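Local coordinates for protein putative amidohydrolase (Unidentified, PDB 3FEQ) that probably works as a zinc-dependent prolidase of the amidohydrolase superfamily, hydrolysing dipeptides that end in proline, at residues K55-G60 against A375-L380; F61-V66 against R100-V105; A177-I182 against V218-A223; K134-T139 against T187-M192. All coordinates share one frame; numbering follows the deposited sequence.

Interaction 1. Residues K55-G60 against A375-L380; sequences KTVMPG and ADLVVL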
loop_
_atom_site.group_PDB
_atom_site.type_symbol
_atom_site.label_atom_id
_atom_site.label_comp_id
_atom_site.label_asym_id
_atom_site.label_seq_id
_atom_site.Cartn_x
_atom_site.Cartn_y
_atom_site.Cartn_z
ATOM N N LYS C 55 -3.870 -65.223 -11.436
ATOM C CA LYS C 55 -3.318 -63.909 -11.129
ATOM C C LYS C 55 -4.166 -63.187 -10.099
ATOM O O LYS C 55 -5.393 -63.271 -10.129
ATOM C CB LYS C 55 -3.182 -63.075 -12.400
ATOM C CG LYS C 55 -1.886 -63.352 -13.128
ATOM C CD LYS C 55 -1.837 -62.673 -14.469
ATOM C CE LYS C 55 -2.656 -63.428 -15.489
ATOM N NZ LYS C 55 -2.436 -62.882 -16.851
ATOM N N THR C 56 -3.507 -62.503 -9.172
ATOM C CA THR C 56 -4.205 -61.861 -8.072
ATOM C C THR C 56 -4.783 -60.528 -8.494
ATOM O O THR C 56 -4.069 -59.654 -8.958
ATOM C CB THR C 56 -3.279 -61.649 -6.886
ATOM O OG1 THR C 56 -2.822 -62.922 -6.419
ATOM C CG2 THR C 56 -4.012 -60.941 -5.762
ATOM N N VAL C 57 -6.092 -60.383 -8.354
ATOM C CA VAL C 57 -6.734 -59.099 -8.601
ATOM C C VAL C 57 -7.154 -58.452 -7.280
ATOM O O VAL C 57 -7.906 -59.040 -6.498
ATOM C CB VAL C 57 -7.914 -59.212 -9.615
ATOM C CG1 VAL C 57 -8.619 -60.536 -9.485
ATOM C CG2 VAL C 57 -8.893 -58.059 -9.465
ATOM N N MET C 58 -6.588 -57.279 -7.004
ATOM C CA MET C 58 -6.851 -56.566 -5.752
ATOM C C MET C 58 -7.241 -55.112 -6.004
ATOM O O MET C 58 -7.143 -54.637 -7.127
ATOM C CB MET C 58 -5.659 -56.677 -4.792
ATOM C CG MET C 58 -4.341 -56.131 -5.300
ATOM S SD MET C 58 -3.058 -56.346 -4.046
ATOM C CE MET C 58 -3.721 -55.392 -2.683
ATOM N N PRO C 59 -7.721 -54.403 -4.968
ATOM C CA PRO C 59 -7.999 -52.987 -5.198
ATOM C C PRO C 59 -6.716 -52.238 -5.532
ATOM O O PRO C 59 -5.628 -52.640 -5.107
ATOM C CB PRO C 59 -8.551 -52.501 -3.848
ATOM C CG PRO C 59 -8.910 -53.718 -3.100
ATOM C CD PRO C 59 -8.013 -54.807 -3.581
ATOM N N GLY C 60 -6.845 -51.178 -6.319
ATOM C CA GLY C 60 -5.712 -50.332 -6.642
ATOM C C GLY C 60 -5.217 -49.634 -5.395
ATOM O O GLY C 60 -6.003 -49.356 -4.486
ATOM N N ALA C 375 -14.191 -48.936 -9.632
ATOM C CA ALA C 375 -13.432 -49.969 -10.293
ATOM C C ALA C 375 -11.964 -49.598 -10.449
ATOM O O ALA C 375 -11.442 -49.477 -11.566
ATOM C CB ALA C 375 -14.047 -50.291 -11.612
ATOM N N ASP C 376 -11.299 -49.443 -9.308
ATOM C CA ASP C 376 -9.867 -49.193 -9.264
ATOM C C ASP C 376 -9.172 -50.488 -8.888
ATOM O O ASP C 376 -9.136 -50.864 -7.722
ATOM C CB ASP C 376 -9.545 -48.099 -8.241
ATOM C CG ASP C 376 -9.778 -46.684 -8.782
ATOM O OD1 ASP C 376 -10.388 -46.543 -9.865
ATOM O OD2 ASP C 376 -9.358 -45.708 -8.116
ATOM N N LEU C 377 -8.667 -51.190 -9.893
ATOM C CA LEU C 377 -8.135 -52.530 -9.704
ATOM C C LEU C 377 -6.701 -52.640 -10.161
ATOM O O LEU C 377 -6.275 -51.972 -11.107
ATOM C CB LEU C 377 -8.959 -53.564 -10.473
ATOM C CG LEU C 377 -10.290 -54.071 -9.906
ATOM C CD1 LEU C 377 -10.377 -53.900 -8.388
ATOM C CD2 LEU C 377 -11.453 -53.379 -10.605
ATOM N N VAL C 378 -5.973 -53.528 -9.503
ATOM C CA VAL C 378 -4.645 -53.908 -9.929
ATOM C C VAL C 378 -4.674 -55.400 -10.191
ATOM O O VAL C 378 -5.307 -56.152 -9.452
ATOM C CB VAL C 378 -3.612 -53.590 -8.843
ATOM C CG1 VAL C 378 -2.309 -54.277 -9.132
ATOM C CG2 VAL C 378 -3.392 -52.110 -8.768
ATOM N N VAL C 379 -4.040 -55.816 -11.282
ATOM C CA VAL C 379 -3.858 -57.225 -11.554
ATOM C C VAL C 379 -2.400 -57.646 -11.413
ATOM O O VAL C 379 -1.507 -57.105 -12.057
ATOM C CB VAL C 379 -4.449 -57.625 -12.903
ATOM C CG1 VAL C 379 -3.969 -59.001 -13.310
ATOM C CG2 VAL C 379 -5.954 -57.590 -12.830
ATOM N N LEU C 380 -2.191 -58.650 -10.574
ATOM C CA LEU C 380 -0.902 -58.936 -9.997
ATOM C C LEU C 380 -0.490 -60.352 -10.380
ATOM O O LEU C 380 -1.268 -61.290 -10.236
ATOM C CB LEU C 380 -1.034 -58.838 -8.482
ATOM C CG LEU C 380 -0.133 -57.893 -7.705
ATOM C CD1 LEU C 380 0.195 -56.682 -8.542
ATOM C CD2 LEU C 380 -0.830 -57.495 -6.423
#
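T56 O is approached by two groups of the facing strand: the backbone N of L380 donates to it at 2.7 Å, and V379 CA sends its hydrogen toward the same oxygen from 3.6 Å. T56 N answers by giving its own hydrogen to L380 O, which closes the first antiparallel hydrogen-bonded pair. The next such pair is M58 with V378, where V378 N reaches M58 O at 2.9 Å with an almost straight N-H...O angle of 176°. P59 and L377 form the non-hydrogen-bonded pair that follows, and the next backbone bond is made by G60, whose N meets D376 O at 2.7 Å from well above the carbonyl plane rather than in it.

The side chains sort onto the two faces of the sheet. T56, M58, V378 and L380 share one face. There the CG of M58 sits between its backbone N and carbonyl carbon (chi1 59°), which brings SD to 3.5 Å from L380 CD2 on the same face; the two chains cross obliquely. At the far end of this face V378 CG2 rests 3.6 Å from G60 CA. V57 and V379 lie on the other face, with V57 CB 4.1 Å from V379 CG2.

The polar side chains are held from outside the pair: T56 OG1 binds G382 O, and the carboxylate of D376 takes R404 N and a salt bridge from R128. Strands 11-15 and 398-403 continue the sheet. Early and late chain thus meet in one antiparallel pair, characteristic of the small beta domain that accompanies the amidohydrolase barrel.

Interaction 2. Residues F61-V66 against R100-V105; sequences FIDCHV and RGFTSV. With ZN (zinc ion), chain U.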
loop_
_atom_site.group_PDB
_atom_site.type_symbol
_atom_site.label_atom_id
_atom_site.label_comp_id
_atom_site.label_asym_id
_atom_site.label_seq_id
_atom_site.Cartn_x
_atom_site.Cartn_y
_atom_site.Cartn_z
ATOM N N PHE C 61 -3.915 -49.361 -5.349
ATOM C CA PHE C 61 -3.298 -48.866 -4.138
ATOM C C PHE C 61 -3.541 -47.377 -3.947
ATOM O O PHE C 61 -3.627 -46.620 -4.911
ATOM C CB PHE C 61 -1.804 -49.122 -4.142
ATOM C CG PHE C 61 -1.419 -50.510 -4.529
ATOM C CD1 PHE C 61 -2.105 -51.608 -4.036
ATOM C CD2 PHE C 61 -0.306 -50.720 -5.328
ATOM C CE1 PHE C 61 -1.717 -52.890 -4.382
ATOM C CE2 PHE C 61 0.089 -51.992 -5.669
ATOM C CZ PHE C 61 -0.624 -53.083 -5.200
ATOM N N ILE C 62 -3.621 -46.973 -2.683
ATOM C CA ILE C 62 -3.753 -45.585 -2.298
ATOM C C ILE C 62 -2.565 -45.182 -1.444
ATOM O O ILE C 62 -2.276 -45.823 -0.439
ATOM C CB ILE C 62 -4.996 -45.383 -1.455
ATOM C CG1 ILE C 62 -6.199 -46.059 -2.113
ATOM C CG2 ILE C 62 -5.211 -43.892 -1.174
ATOM C CD1 ILE C 62 -7.445 -46.038 -1.271
ATOM N N ASP C 63 -1.891 -44.110 -1.838
ATOM C CA ASP C 63 -0.758 -43.584 -1.080
ATOM C C ASP C 63 -1.147 -42.310 -0.345
ATOM O O ASP C 63 -1.564 -41.327 -0.968
ATOM C CB ASP C 63 0.407 -43.291 -2.013
ATOM C CG ASP C 63 1.692 -43.056 -1.274
ATOM O OD1 ASP C 63 1.657 -42.490 -0.153
ATOM O OD2 ASP C 63 2.745 -43.445 -1.826
ATOM N N CYS C 64 -0.973 -42.315 0.972
ATOM C CA CYS C 64 -1.579 -41.294 1.800
ATOM C C CYS C 64 -0.657 -40.133 2.087
ATOM O O CYS C 64 -1.040 -39.216 2.815
ATOM C CB CYS C 64 -2.030 -41.884 3.132
ATOM S SG CYS C 64 -3.313 -43.094 2.983
ATOM N N HIS C 65 0.569 -40.196 1.569
ATOM C CA HIS C 65 1.492 -39.067 1.662
ATOM C C HIS C 65 2.448 -39.019 0.464
ATOM O O HIS C 65 3.480 -39.676 0.460
ATOM C CB HIS C 65 2.264 -39.131 2.988
ATOM C CG HIS C 65 2.870 -37.830 3.415
ATOM N ND1 HIS C 65 2.423 -37.120 4.508
ATOM C CD2 HIS C 65 3.909 -37.123 2.908
ATOM C CE1 HIS C 65 3.157 -36.028 4.652
ATOM N NE2 HIS C 65 4.064 -36.003 3.689
ATOM N N VAL C 66 2.096 -38.242 -0.555
ATOM C CA VAL C 66 3.034 -37.919 -1.641
ATOM C C VAL C 66 3.190 -36.412 -1.834
ATOM O O VAL C 66 2.339 -35.636 -1.407
ATOM C CB VAL C 66 2.581 -38.511 -2.982
ATOM C CG1 VAL C 66 2.591 -40.016 -2.935
ATOM C CG2 VAL C 66 1.223 -38.003 -3.337
ATOM N N ARG C 100 3.021 -48.298 -11.084
ATOM C CA ARG C 100 3.318 -49.139 -9.946
ATOM C C ARG C 100 2.056 -49.658 -9.247
ATOM O O ARG C 100 2.154 -50.413 -8.293
ATOM C CB ARG C 100 4.196 -48.383 -8.957
ATOM C CG ARG C 100 5.544 -48.011 -9.517
ATOM C CD ARG C 100 6.452 -47.478 -8.430
ATOM N NE ARG C 100 6.167 -46.083 -8.114
ATOM C CZ ARG C 100 6.744 -45.061 -8.726
ATOM N NH1 ARG C 100 7.629 -45.293 -9.682
ATOM N NH2 ARG C 100 6.428 -43.819 -8.388
ATOM N N GLY C 101 0.877 -49.247 -9.703
ATOM C CA GLY C 101 -0.369 -49.741 -9.114
ATOM C C GLY C 101 -1.103 -48.776 -8.190
ATOM O O GLY C 101 -2.138 -49.112 -7.625
ATOM N N PHE C 102 -0.582 -47.565 -8.034
ATOM C CA PHE C 102 -1.261 -46.564 -7.225
ATOM C C PHE C 102 -2.306 -45.837 -8.044
ATOM O O PHE C 102 -1.995 -45.236 -9.077
ATOM C CB PHE C 102 -0.253 -45.596 -6.631
ATOM C CG PHE C 102 0.662 -46.238 -5.642
ATOM C CD1 PHE C 102 0.295 -46.348 -4.310
ATOM C CD2 PHE C 102 1.856 -46.810 -6.052
ATOM C CE1 PHE C 102 1.120 -46.981 -3.411
ATOM C CE2 PHE C 102 2.682 -47.439 -5.145
ATOM C CZ PHE C 102 2.314 -47.524 -3.829
ATOM N N THR C 103 -3.557 -45.952 -7.618
ATOM C CA THR C 103 -4.658 -45.428 -8.403
ATOM C C THR C 103 -5.254 -44.213 -7.717
ATOM O O THR C 103 -6.037 -43.470 -8.306
ATOM C CB THR C 103 -5.748 -46.485 -8.628
ATOM O OG1 THR C 103 -5.922 -47.257 -7.436
ATOM C CG2 THR C 103 -5.366 -47.405 -9.757
ATOM N N SER C 104 -4.868 -44.021 -6.462
ATOM C CA SER C 104 -5.254 -42.848 -5.707
ATOM C C SER C 104 -4.057 -42.428 -4.878
ATOM O O SER C 104 -3.263 -43.268 -4.482
ATOM C CB SER C 104 -6.448 -43.175 -4.816
ATOM O OG SER C 104 -7.586 -43.515 -5.604
ATOM N N VAL C 105 -3.851 -41.123 -4.741
ATOM C CA VAL C 105 -2.804 -40.585 -3.868
ATOM C C VAL C 105 -3.339 -39.370 -3.160
ATOM O O VAL C 105 -4.109 -38.603 -3.744
ATOM C CB VAL C 105 -1.527 -40.135 -4.624
ATOM C CG1 VAL C 105 -0.682 -41.317 -5.039
ATOM C CG2 VAL C 105 -1.864 -39.245 -5.796
HETATM ZN ZN ZN U . 5.693 -34.066 3.454
#
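In the amidohydrolase TIM barrel, F61-D63 and F102-V105 are neighbouring parallel strands, and a beta bulge interrupts their pairing: F61 matches F102, but I62 matches S104. F61 O absorbs the extra residue by accepting two backbone hydrogens, from T103 N at 2.8 Å and S104 N at 3.3 Å. F61 N gives to G101 O, and D63 N to S104 O at 3.1 Å.

The rings of F61 and F102 make a T-shaped pair. F61 turns its edge to F102, its CD2 standing 4.3 Å above the middle of that ring, with the planes 66° apart. F102 CD1 also touches D63 CB, which leans on V105 CG1. After the corner at C64 and H65 the chain returns to the pair, V66 CG2 reaching V105 CB at 3.7 Å.

D63 OD1 accepts from H65 N at 3.1 Å, an Asx turn, while its OD2 is held by S322 and Q332. H65 then presents NE2 to the zinc ion at 2.5 Å, the metal lying in the ring plane; H67 and D323 belong to the same site, and E250 holds H65 ND1. D63 thus sits in the second shell of the zinc site, and its carboxylate probably steadies the backbone that carries H65.

Interaction 3. Residues A177-I182 against V218-A223; sequences AVREEI and VDEAEA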
loop_
_atom_site.group_PDB
_atom_site.type_symbol
_atom_site.label_atom_id
_atom_site.label_comp_id
_atom_site.label_asym_id
_atom_site.label_seq_id
_atom_site.Cartn_x
_atom_site.Cartn_y
_atom_site.Cartn_z
ATOM N N ALA C 177 -6.485 -18.546 5.642
ATOM C CA ALA C 177 -5.790 -19.498 4.744
ATOM C C ALA C 177 -6.529 -20.818 4.507
ATOM O O ALA C 177 -6.549 -21.311 3.381
ATOM C CB ALA C 177 -4.378 -19.746 5.176
ATOM N N VAL C 178 -7.137 -21.390 5.553
ATOM C CA VAL C 178 -7.940 -22.604 5.385
ATOM C C VAL C 178 -9.136 -22.351 4.440
ATOM O O VAL C 178 -9.318 -23.082 3.474
ATOM C CB VAL C 178 -8.418 -23.206 6.748
ATOM C CG1 VAL C 178 -9.369 -24.339 6.523
ATOM C CG2 VAL C 178 -7.266 -23.745 7.549
ATOM N N ARG C 179 -9.936 -21.317 4.700
ATOM C CA ARG C 179 -11.028 -20.958 3.794
ATOM C C ARG C 179 -10.535 -20.750 2.342
ATOM O O ARG C 179 -11.146 -21.232 1.404
ATOM C CB ARG C 179 -11.773 -19.713 4.298
ATOM C CG ARG C 179 -12.371 -19.893 5.661
ATOM C CD ARG C 179 -13.156 -18.689 6.131
ATOM N NE ARG C 179 -13.697 -18.883 7.485
ATOM C CZ ARG C 179 -14.005 -17.900 8.336
ATOM N NH1 ARG C 179 -13.854 -16.624 7.988
ATOM N NH2 ARG C 179 -14.491 -18.191 9.537
ATOM N N GLU C 180 -9.405 -20.077 2.168
ATOM C CA GLU C 180 -8.831 -19.891 0.847
ATOM C C GLU C 180 -8.546 -21.227 0.205
ATOM O O GLU C 180 -8.824 -21.422 -0.985
ATOM C CB GLU C 180 -7.531 -19.074 0.913
ATOM C CG GLU C 180 -7.715 -17.568 1.139
ATOM C CD GLU C 180 -6.423 -16.860 1.537
ATOM O OE1 GLU C 180 -6.422 -15.609 1.613
ATOM O OE2 GLU C 180 -5.407 -17.551 1.779
ATOM N N GLU C 181 -7.979 -22.144 0.991
ATOM C CA GLU C 181 -7.496 -23.418 0.450
ATOM C C GLU C 181 -8.655 -24.301 0.055
ATOM O O GLU C 181 -8.654 -24.922 -0.997
ATOM C CB GLU C 181 -6.581 -24.143 1.437
ATOM C CG GLU C 181 -5.141 -23.583 1.518
ATOM C CD GLU C 181 -4.502 -23.208 0.165
ATOM O OE1 GLU C 181 -4.597 -23.993 -0.804
ATOM O OE2 GLU C 181 -3.850 -22.140 0.101
ATOM N N ILE C 182 -9.697 -24.264 0.862
ATOM C CA ILE C 182 -10.910 -24.990 0.561
ATOM C C ILE C 182 -11.664 -24.402 -0.624
ATOM O O ILE C 182 -12.140 -25.146 -1.482
ATOM C CB ILE C 182 -11.780 -25.118 1.821
ATOM C CG1 ILE C 182 -11.330 -26.345 2.590
ATOM C CG2 ILE C 182 -13.253 -25.251 1.477
ATOM C CD1 ILE C 182 -11.117 -26.092 4.051
ATOM N N VAL C 218 -8.478 -26.720 12.540
ATOM C CA VAL C 218 -9.282 -27.937 12.612
ATOM C C VAL C 218 -10.742 -27.564 12.414
ATOM O O VAL C 218 -11.420 -28.142 11.577
ATOM C CB VAL C 218 -9.080 -28.649 13.980
ATOM C CG1 VAL C 218 -10.166 -29.640 14.237
ATOM C CG2 VAL C 218 -7.720 -29.351 14.042
ATOM N N ASP C 219 -11.195 -26.539 13.125
ATOM C CA ASP C 219 -12.577 -26.075 13.006
ATOM C C ASP C 219 -12.946 -25.728 11.569
ATOM O O ASP C 219 -13.937 -26.214 11.051
ATOM C CB ASP C 219 -12.847 -24.873 13.917
ATOM C CG ASP C 219 -12.718 -25.209 15.403
ATOM O OD1 ASP C 219 -12.630 -26.408 15.751
ATOM O OD2 ASP C 219 -12.705 -24.262 16.227
ATOM N N GLU C 220 -12.136 -24.906 10.917
ATOM C CA GLU C 220 -12.439 -24.480 9.558
ATOM C C GLU C 220 -12.474 -25.653 8.588
ATOM O O GLU C 220 -13.349 -25.737 7.713
ATOM C CB GLU C 220 -11.439 -23.440 9.102
ATOM C CG GLU C 220 -11.537 -22.158 9.882
ATOM C CD GLU C 220 -12.913 -21.535 9.789
ATOM O OE1 GLU C 220 -13.447 -21.414 8.653
ATOM O OE2 GLU C 220 -13.454 -21.177 10.858
ATOM N N ALA C 221 -11.569 -26.601 8.791
ATOM C CA ALA C 221 -11.622 -27.843 8.039
ATOM C C ALA C 221 -12.911 -28.641 8.299
ATOM O O ALA C 221 -13.522 -29.168 7.360
ATOM C CB ALA C 221 -10.400 -28.676 8.330
ATOM N N GLU C 222 -13.341 -28.707 9.560
ATOM C CA GLU C 222 -14.552 -29.453 9.888
ATOM C C GLU C 222 -15.779 -28.757 9.363
ATOM O O GLU C 222 -16.685 -29.389 8.846
ATOM C CB GLU C 222 -14.688 -29.683 11.379
ATOM C CG GLU C 222 -13.980 -30.936 11.861
ATOM C CD GLU C 222 -14.097 -31.127 13.367
ATOM O OE1 GLU C 222 -14.962 -30.472 13.996
ATOM O OE2 GLU C 222 -13.325 -31.936 13.923
ATOM N N ALA C 223 -15.797 -27.440 9.458
ATOM C CA ALA C 223 -16.880 -26.678 8.869
ATOM C C ALA C 223 -17.050 -27.008 7.379
ATOM O O ALA C 223 -18.154 -26.935 6.869
ATOM C CB ALA C 223 -16.653 -25.187 9.074
#
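Charge first: R179 and E220 form a salt bridge between the two helices. The R179 chain runs extended from CG to NE and sets NE 2.8 Å from E220 OE1. The oxygen lies near the guanidinium plane, at its edge, but the arginine comes to the carboxylate from above the plane of that group, and the two flat groups are turned 70° from each other instead of meeting side by side. A second link, R179 NH2 to E220 OE2 at 3.4 Å, is weak. E220 takes part by folding at its second torsion (chi2 -59°), which turns its carboxylate back over the gap toward R179. The same guanidinium makes salt bridges to E213 and D169 of a second subunit, so one arginine, with three carboxylates gathered round it, ties this helix pair to the subunit interface.

The helices 171-184 and 211-223 belong to the outer layer of the TIM barrel. They lie on either side of strand 189-192 in the chain order, and their segments 177-182 and 218-223 run side by side, at 31° and with axes 9.4 Å apart.

Van der Waals contacts lie beside the ion pair. V178 has CG1 anti to its own N, which sends this methyl across to E220 CB at 3.4 Å and to A221 N at 3.9 Å. One turn later I182 stretches CD1 to 4.3 Å from E220 O and 4.4 Å from A221 CA. On the barrel side A221 also touches I189 of strand 189-192, and A177 touches L136 of strand 135-137.

Interaction 4. Residues K134-T139 against T187-M192; sequences KALSQT and TQIKIM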
loop_
_atom_site.group_PDB
_atom_site.type_symbol
_atom_site.label_atom_id
_atom_site.label_comp_id
_atom_site.label_asym_id
_atom_site.label_seq_id
_atom_site.Cartn_x
_atom_site.Cartn_y
_atom_site.Cartn_z
ATOM N N LYS C 134 -1.804 -26.199 -0.461
ATOM C CA LYS C 134 -0.492 -25.938 0.101
ATOM C C LYS C 134 -0.473 -26.176 1.592
ATOM O O LYS C 134 -1.399 -25.811 2.306
ATOM C CB LYS C 134 -0.051 -24.515 -0.186
ATOM C CG LYS C 134 -0.368 -24.057 -1.557
ATOM C CD LYS C 134 0.639 -23.020 -2.014
ATOM C CE LYS C 134 1.672 -23.617 -2.957
ATOM N NZ LYS C 134 1.071 -24.198 -4.188
ATOM N N ALA C 135 0.599 -26.792 2.058
ATOM C CA ALA C 135 0.767 -27.039 3.474
ATOM C C ALA C 135 0.815 -25.707 4.195
ATOM O O ALA C 135 1.439 -24.757 3.726
ATOM C CB ALA C 135 2.039 -27.818 3.715
ATOM N N LEU C 136 0.114 -25.619 5.314
ATOM C CA LEU C 136 0.250 -24.456 6.168
ATOM C C LEU C 136 1.482 -24.573 7.059
ATOM O O LEU C 136 1.783 -25.643 7.564
ATOM C CB LEU C 136 -1.004 -24.277 6.994
ATOM C CG LEU C 136 -2.272 -24.123 6.162
ATOM C CD1 LEU C 136 -3.401 -23.704 7.088
ATOM C CD2 LEU C 136 -2.080 -23.112 5.041
ATOM N N SER C 137 2.233 -23.487 7.197
ATOM C CA SER C 137 3.401 -23.479 8.057
ATOM C C SER C 137 3.522 -22.120 8.711
ATOM O O SER C 137 3.129 -21.120 8.123
ATOM C CB SER C 137 4.672 -23.805 7.285
ATOM O OG SER C 137 5.814 -23.635 8.110
ATOM N N GLN C 138 3.981 -22.101 9.962
ATOM C CA GLN C 138 4.308 -20.850 10.640
ATOM C C GLN C 138 5.628 -20.333 10.092
ATOM O O GLN C 138 6.307 -21.016 9.328
ATOM C CB GLN C 138 4.408 -21.043 12.156
ATOM C CG GLN C 138 5.331 -22.163 12.576
ATOM C CD GLN C 138 6.045 -21.854 13.863
ATOM O OE1 GLN C 138 5.557 -22.163 14.948
ATOM N NE2 GLN C 138 7.214 -21.239 13.753
ATOM N N THR C 139 5.973 -19.115 10.470
ATOM C CA THR C 139 7.239 -18.533 10.086
ATOM C C THR C 139 8.378 -19.354 10.676
ATOM O O THR C 139 8.330 -19.759 11.837
ATOM C CB THR C 139 7.324 -17.050 10.533
ATOM O OG1 THR C 139 6.287 -16.298 9.890
ATOM C CG2 THR C 139 8.659 -16.447 10.149
ATOM N N THR C 187 -9.073 -31.063 -0.705
ATOM C CA THR C 187 -9.934 -32.099 -0.127
ATOM C C THR C 187 -9.682 -32.266 1.377
ATOM O O THR C 187 -10.583 -32.635 2.126
ATOM C CB THR C 187 -9.742 -33.470 -0.810
ATOM O OG1 THR C 187 -8.338 -33.731 -0.968
ATOM C CG2 THR C 187 -10.427 -33.506 -2.173
ATOM N N GLN C 188 -8.440 -32.040 1.800
ATOM C CA GLN C 188 -8.118 -31.927 3.222
ATOM C C GLN C 188 -7.075 -30.831 3.453
ATOM O O GLN C 188 -6.557 -30.240 2.495
ATOM C CB GLN C 188 -7.666 -33.277 3.812
ATOM C CG GLN C 188 -6.348 -33.774 3.298
ATOM C CD GLN C 188 -6.413 -34.228 1.849
ATOM O OE1 GLN C 188 -7.383 -34.857 1.436
ATOM N NE2 GLN C 188 -5.374 -33.913 1.071
ATOM N N ILE C 189 -6.775 -30.555 4.718
ATOM C CA ILE C 189 -5.828 -29.503 5.042
ATOM C C ILE C 189 -4.595 -30.088 5.677
ATOM O O ILE C 189 -4.723 -30.893 6.588
ATOM C CB ILE C 189 -6.436 -28.491 6.004
ATOM C CG1 ILE C 189 -7.668 -27.808 5.378
ATOM C CG2 ILE C 189 -5.384 -27.481 6.421
ATOM C CD1 ILE C 189 -7.358 -26.994 4.112
ATOM N N LYS C 190 -3.414 -29.714 5.167
ATOM C CA LYS C 190 -2.125 -30.160 5.703
ATOM C C LYS C 190 -1.473 -29.010 6.446
ATOM O O LYS C 190 -1.484 -27.878 5.967
ATOM C CB LYS C 190 -1.200 -30.641 4.572
ATOM C CG LYS C 190 0.328 -30.661 4.899
ATOM C CD LYS C 190 0.904 -32.077 5.098
ATOM C CE LYS C 190 2.290 -32.063 5.772
ATOM N NZ LYS C 190 3.395 -32.640 4.926
ATOM N N ILE C 191 -0.938 -29.294 7.632
ATOM C CA ILE C 191 -0.175 -28.319 8.414
ATOM C C ILE C 191 1.121 -28.960 8.922
ATOM O O ILE C 191 1.229 -30.184 9.028
ATOM C CB ILE C 191 -0.995 -27.768 9.622
ATOM C CG1 ILE C 191 -1.074 -28.789 10.764
ATOM C CG2 ILE C 191 -2.405 -27.372 9.199
ATOM C CD1 ILE C 191 -1.660 -28.209 12.049
ATOM N N MET C 192 2.106 -28.126 9.220
ATOM C CA MET C 192 3.292 -28.573 9.916
ATOM C C MET C 192 3.164 -28.244 11.413
ATOM O O MET C 192 3.107 -27.077 11.789
ATOM C CB MET C 192 4.524 -27.904 9.312
ATOM C CG MET C 192 4.476 -27.752 7.794
ATOM S SD MET C 192 4.612 -29.315 6.927
ATOM C CE MET C 192 5.386 -28.779 5.385
HETATM O O HOH W 1 -3.355 -27.374 3.105
HETATM O O HOH W 2 3.924 -24.702 11.027
#
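L136 and I191 pair as neighbours in the wall of the TIM barrel, strands 135-137 and 189-192 running the same way at 32° to each other. Two backbone bonds make the single bridge. L136 N gives to K190 O at 2.8 Å, and M192 N gives to L136 O at 3.0 Å. The I191 CA hydrogen also points toward L136 O.

Where the strands diverge, water takes over at both ends. One molecule lies within hydrogen-bonding distance of K134 O and accepts from K190 N; another accepts from Q138 N at 2.8 Å and donates to M192 O at 2.6 Å.

The polar end of K190 leads off toward the barrel interior, and the nearest atom of this side chain is about 3 Å from a bound zinc ion. Many binuclear amidohydrolases carry a carboxylated, metal-bridging lysine on the fourth barrel strand, which K190 may match; here it is modelled as plain lysine.

Side chains meet on both faces. L136 CB lies 4.1 Å from I191 CG2, and L136 CD1 reaches I189 CG2. A135 CB sits against K190 CG at 3.5 Å. M192 bends at its second torsion (chi2 -70°), which brings its CE back to 3.9 Å from A135 CB.

Interactions 1 and 2 share strand 56-66, which leaves the small beta domain at residues 55-60 and enters the barrel at 61-66; they touch where G60 CA lies 3.2 Å from T103 OG1. Interaction 2 carries the strand to the metal site through H65. Interaction 4 reaches that site from another part of the barrel wall, with K190 NZ 3.4 Å from H65 CE1, although the centres of the two contacts are 20 Å apart. Interaction 3 covers interaction 4 from outside: V178 CG2 packs on L136 CD1 at 3.9 Å, and I182 CD1 on I189 CD1. Interactions 1 and 3 are farthest apart, about 35 Å between centres.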